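Local atomic coordinates of BH2851 (Bacillus halodurans, PDB entry 2GFG), a protein that is of unknown function but belongs to the CYTH family and is probably an adenylate cyclase-like or triphosphate-processing enzyme with an antiparallel barrel. Residues Leu116-Ile119 and Gly120-Ser123; Thr43-Gln47 and Leu48-Ser52. One frame throughout, in Å; residues are numbered along the deposited sequence.

Interaction 1: residues Leu116-Ile119 and Gly120-Ser123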
loop_
_atom_site.group_PDB
_atom_site.type_symbol
_atom_site.label_atom_id
_atom_site.label_comp_id
_atom_site.label_asym_id
_atom_site.label_seq_id
_atom_site.Cartn_x
_atom_site.Cartn_y
_atom_site.Cartn_z
ATOM N N LEU A 116 7.914 8.919 -16.083
ATOM C CA LEU A 116 6.938 8.139 -15.295
ATOM C C LEU A 116 5.734 7.785 -16.140
ATOM O O LEU A 116 5.288 8.584 -16.960
ATOM C CB LEU A 116 6.475 8.922 -14.055
ATOM C CG LEU A 116 7.458 9.047 -12.897
ATOM C CD1 LEU A 116 6.950 10.067 -11.885
ATOM C CD2 LEU A 116 7.688 7.699 -12.229
ATOM N N LYS A 117 5.208 6.578 -15.938
ATOM C CA LYS A 117 3.994 6.133 -16.640
ATOM C C LYS A 117 3.246 5.074 -15.850
ATOM O O LYS A 117 3.809 4.425 -14.965
ATOM C CB LYS A 117 4.345 5.600 -18.024
ATOM C CG LYS A 117 5.379 4.461 -18.027
ATOM C CD LYS A 117 5.866 4.143 -19.445
ATOM C CE LYS A 117 6.737 5.274 -20.019
ATOM N NZ LYS A 117 7.361 4.897 -21.325
ATOM N N HIS A 118 1.967 4.904 -16.183
ATOM C CA HIS A 118 1.131 3.899 -15.545
ATOM C C HIS A 118 1.585 2.487 -15.962
ATOM O O HIS A 118 1.464 2.109 -17.128
ATOM C CB HIS A 118 -0.339 4.125 -15.903
ATOM C CG HIS A 118 -1.276 3.177 -15.230
ATOM N ND1 HIS A 118 -2.299 2.544 -15.898
ATOM C CD2 HIS A 118 -1.301 2.701 -13.965
ATOM C CE1 HIS A 118 -2.945 1.753 -15.060
ATOM N NE2 HIS A 118 -2.358 1.829 -13.880
ATOM N N ILE A 119 2.130 1.729 -15.000
ATOM C CA ILE A 119 2.649 0.355 -15.277
ATOM C C ILE A 119 1.587 -0.733 -15.066
ATOM O O ILE A 119 1.644 -1.790 -15.696
ATOM C CB ILE A 119 3.949 0.020 -14.445
ATOM C CG1 ILE A 119 3.724 0.201 -12.941
ATOM C CG2 ILE A 119 5.111 0.894 -14.913
ATOM C CD1 ILE A 119 4.786 -0.502 -12.068
ATOM N N GLY A 120 0.615 -0.465 -14.189
ATOM C CA GLY A 120 -0.499 -1.391 -13.975
ATOM C C GLY A 120 -1.293 -1.115 -12.710
ATOM O O GLY A 120 -0.951 -0.226 -11.930
ATOM N N THR A 121 -2.323 -1.932 -12.488
ATOM C CA THR A 121 -3.267 -1.728 -11.400
ATOM C C THR A 121 -3.467 -3.005 -10.573
ATOM O O THR A 121 -3.758 -4.067 -11.116
ATOM C CB THR A 121 -4.636 -1.255 -11.939
ATOM O OG1 THR A 121 -4.449 -0.085 -12.734
ATOM C CG2 THR A 121 -5.616 -0.937 -10.787
ATOM N N LEU A 122 -3.340 -2.861 -9.252
ATOM C CA LEU A 122 -3.576 -3.937 -8.302
ATOM C C LEU A 122 -4.796 -3.580 -7.467
ATOM O O LEU A 122 -4.843 -2.498 -6.860
ATOM C CB LEU A 122 -2.343 -4.113 -7.403
ATOM C CG LEU A 122 -2.396 -5.133 -6.254
ATOM C CD1 LEU A 122 -1.010 -5.676 -5.978
ATOM C CD2 LEU A 122 -3.003 -4.540 -4.966
ATOM N N SER A 123 -5.790 -4.478 -7.439
ATOM C CA SER A 123 -7.015 -4.255 -6.659
ATOM C C SER A 123 -6.926 -4.947 -5.311
ATOM O O SER A 123 -6.426 -6.059 -5.220
ATOM C CB SER A 123 -8.236 -4.766 -7.418
ATOM O OG SER A 123 -8.456 -4.003 -8.591
#
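His118 reaches along its own strand to Thr121, three residues on. The imidazole NE2 and the hydroxyl OG1 of Thr121 lie 3.1 Å apart. They form a weak, bent hydrogen bond, and either atom could be the donor. OG1 sits at the edge of the ring, in its plane, and is also 3.3 Å from CE1 of His118. Two torsions bring the groups together. CG of His118 is anti to the backbone N (chi1 -177°), which sends the ring forward. OG1 of Thr121 lies beside its own backbone N (chi1 -55°), on the side that faces the ring.

Between them passes Gly120. Its amide N lies 3.6 Å above one face of the imidazole, towards the rim. Its carbonyl O is 3.2 Å from NE2 of His118.

This is a beta bulge in strand 117-131 of the eight-stranded CYTH barrel. Ile119 has a nearly helical psi, and both Ile119 and Gly120 pair through their backbones with Tyr40 of strand 34-42. The extra residue shifts the alternation of the strand. His118 and Thr121 can therefore meet on one side, although residues three apart on a regular strand point to opposite sides.

The more tightly packed side is that of Ile119 and Leu122, under helix 182-190. The Ile119 side chain packs against Tyr40 and against Phe187 of that helix. The same helix touches the buried Leu122 through Phe186. The His118 side is looser. His118, Gly120 and Thr121 are all partly exposed, and the one hydrogen bond between His118 and Thr121 is weak. The ring of His39 also meets that of His118 here, with their planes at about 55°.

Interaction 2: residues Thr43-Gln47 and Leu48-Ser52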
loop_
_atom_site.group_PDB
_atom_site.type_symbol
_atom_site.label_atom_id
_atom_site.label_comp_id
_atom_site.label_asym_id
_atom_site.label_seq_id
_atom_site.Cartn_x
_atom_site.Cartn_y
_atom_site.Cartn_z
ATOM N N THR A 43 9.240 4.458 -13.874
ATOM C CA THR A 43 10.011 4.633 -15.115
ATOM C C THR A 43 10.385 3.274 -15.701
ATOM O O THR A 43 10.301 2.261 -15.022
ATOM C CB THR A 43 11.318 5.460 -14.868
ATOM O OG1 THR A 43 12.171 4.764 -13.953
ATOM C CG2 THR A 43 10.987 6.839 -14.297
ATOM N N ASP A 44 10.812 3.265 -16.961
ATOM C CA ASP A 44 11.220 2.007 -17.642
ATOM C C ASP A 44 12.350 1.287 -16.889
ATOM O O ASP A 44 12.292 0.073 -16.680
ATOM C CB ASP A 44 11.654 2.288 -19.092
ATOM C CG ASP A 44 10.464 2.565 -20.029
ATOM O OD1 ASP A 44 9.316 2.717 -19.538
ATOM O OD2 ASP A 44 10.685 2.628 -21.259
ATOM N N ASP A 45 13.341 2.057 -16.439
ATOM C CA ASP A 45 14.494 1.501 -15.693
ATOM C C ASP A 45 14.214 1.321 -14.173
ATOM O O ASP A 45 15.115 0.965 -13.418
ATOM C CB ASP A 45 15.711 2.389 -15.879
ATOM C CG ASP A 45 15.573 3.704 -15.180
ATOM O OD1 ASP A 45 14.621 4.448 -15.506
ATOM O OD2 ASP A 45 16.397 3.986 -14.281
ATOM N N PHE A 46 12.985 1.632 -13.742
ATOM C CA PHE A 46 12.551 1.439 -12.346
ATOM C C PHE A 46 13.327 2.337 -11.338
ATOM O O PHE A 46 13.889 1.842 -10.351
ATOM C CB PHE A 46 12.636 -0.057 -11.940
ATOM C CG PHE A 46 11.845 -0.983 -12.841
ATOM C CD1 PHE A 46 10.494 -1.253 -12.578
ATOM C CD2 PHE A 46 12.451 -1.596 -13.946
ATOM C CE1 PHE A 46 9.753 -2.109 -13.412
ATOM C CE2 PHE A 46 11.716 -2.462 -14.788
ATOM C CZ PHE A 46 10.372 -2.718 -14.519
ATOM N N GLN A 47 13.298 3.656 -11.573
ATOM C CA GLN A 47 14.036 4.627 -10.712
ATOM C C GLN A 47 13.479 4.723 -9.283
ATOM O O GLN A 47 14.250 4.830 -8.321
ATOM C CB GLN A 47 14.077 6.020 -11.360
ATOM C CG GLN A 47 15.021 6.099 -12.554
ATOM C CD GLN A 47 15.255 7.521 -13.066
ATOM O OE1 GLN A 47 15.196 7.773 -14.273
ATOM N NE2 GLN A 47 15.560 8.449 -12.147
ATOM N N LEU A 48 12.150 4.679 -9.144
ATOM C CA LEU A 48 11.525 4.723 -7.809
ATOM C C LEU A 48 11.928 3.499 -6.976
ATOM O O LEU A 48 12.197 3.617 -5.779
ATOM C CB LEU A 48 9.996 4.817 -7.911
ATOM C CG LEU A 48 9.416 6.154 -8.384
ATOM C CD1 LEU A 48 7.955 5.979 -8.844
ATOM C CD2 LEU A 48 9.510 7.198 -7.292
ATOM N N LYS A 49 11.995 2.337 -7.627
ATOM C CA LYS A 49 12.415 1.096 -6.965
ATOM C C LYS A 49 13.869 1.227 -6.457
ATOM O O LYS A 49 14.169 0.867 -5.325
ATOM C CB LYS A 49 12.290 -0.107 -7.933
ATOM C CG LYS A 49 11.972 -1.453 -7.252
ATOM C CD LYS A 49 13.196 -2.099 -6.638
ATOM C CE LYS A 49 12.850 -3.434 -5.996
ATOM N NZ LYS A 49 13.991 -3.987 -5.217
ATOM N N LYS A 50 14.737 1.797 -7.296
ATOM C CA LYS A 50 16.165 1.989 -6.952
ATOM C C LYS A 50 16.382 2.999 -5.810
ATOM O O LYS A 50 17.415 2.971 -5.149
ATOM C CB LYS A 50 16.957 2.415 -8.193
ATOM C CG LYS A 50 17.048 1.322 -9.249
ATOM C CD LYS A 50 17.562 1.846 -10.569
ATOM C CE LYS A 50 17.840 0.698 -11.544
ATOM N NZ LYS A 50 18.332 1.188 -12.868
ATOM N N GLN A 51 15.406 3.890 -5.597
ATOM C CA GLN A 51 15.432 4.815 -4.453
ATOM C C GLN A 51 14.483 4.344 -3.324
ATOM O O GLN A 51 14.128 5.121 -2.435
ATOM C CB GLN A 51 15.086 6.223 -4.909
ATOM C CG GLN A 51 16.059 6.764 -5.965
ATOM C CD GLN A 51 15.990 8.270 -6.130
ATOM O OE1 GLN A 51 15.773 9.003 -5.168
ATOM N NE2 GLN A 51 16.237 8.741 -7.342
ATOM N N SER A 52 14.147 3.039 -3.343
ATOM C CA SER A 52 13.281 2.404 -2.328
ATOM C C SER A 52 11.948 3.155 -2.127
ATOM O O SER A 52 11.383 3.174 -1.017
ATOM C CB SER A 52 14.038 2.258 -1.006
ATOM O OG SER A 52 15.225 1.494 -1.190
HETATM O O HOH W 1 16.682 6.467 -9.354
#
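The backbone N of Lys50 bonds to Phe46 O (3.2 Å) and that of Gln51 to Gln47 O (3.1 Å), giving one short helical turn after the type I turn Thr43-Phe46. Phe46 is the N-cap residue and has positive phi. At the other end a Schellman motif closes the helix, with Ser52 as its C-prime residue: Ser53 N reaches Leu48 O and Ser52 N bonds to Lys49 O. The unit follows strand 34-42 of the CYTH barrel.

Thr43 holds the start of the helix through its hydroxyl. OG1 accepts from Gln47 N at 2.9 Å in a nearly straight bond (166°). The same hydroxyl donates to OD1 of Asp45, which it meets from well above the carboxylate plane. Both roles of the hydroxyl are thus used. Outside the turn, the carboxylate of Glu42 takes the amides of Leu48 and Lys49, so three successive amides of the helix start, those of Gln47, Leu48 and Lys49, have side-chain acceptors.

Lys50 runs back over the turn with its chain extended. Its CG passes 3.4 Å from Phe46 O. NZ then makes a weak bond to Asp45 O (3.3 Å) and a long salt bridge to Asp45 OD2 (3.7 Å). The two side chains cross at about a right angle, on an exposed surface where the ion pair is probably weak. On the other flank, CB of Phe46 touches CB of Lys49. The side-chain NE2 of Gln51 donates to Leu109 O, its strongest polar partner. A water accepts from Gln51 NE2 and donates to Gln47 O, at 3.1 Å from each.

In the fold
Interaction 2 comes first in the chain, and interaction 1 lies about 14 Å away between centres. They meet at the start of strand 117-131. CD2 of Leu116 packs 3.8 Å from CD1 of Leu48 and 4.0 Å from Thr43 N. On the surface beside this packing, Lys117 NZ and Asp44 OD1 form a weak, long ion pair at 3.4 Å. Glu42 joins the two parts as well: its backbone pairs with Lys117 and its side chain reaches the start of the helix. Helix 182-190 touches both through Phe187, which meets Ile119 and Lys49. Both contacts lie at the surface; their centres are about 13 and 17 Å from the centre of the chain.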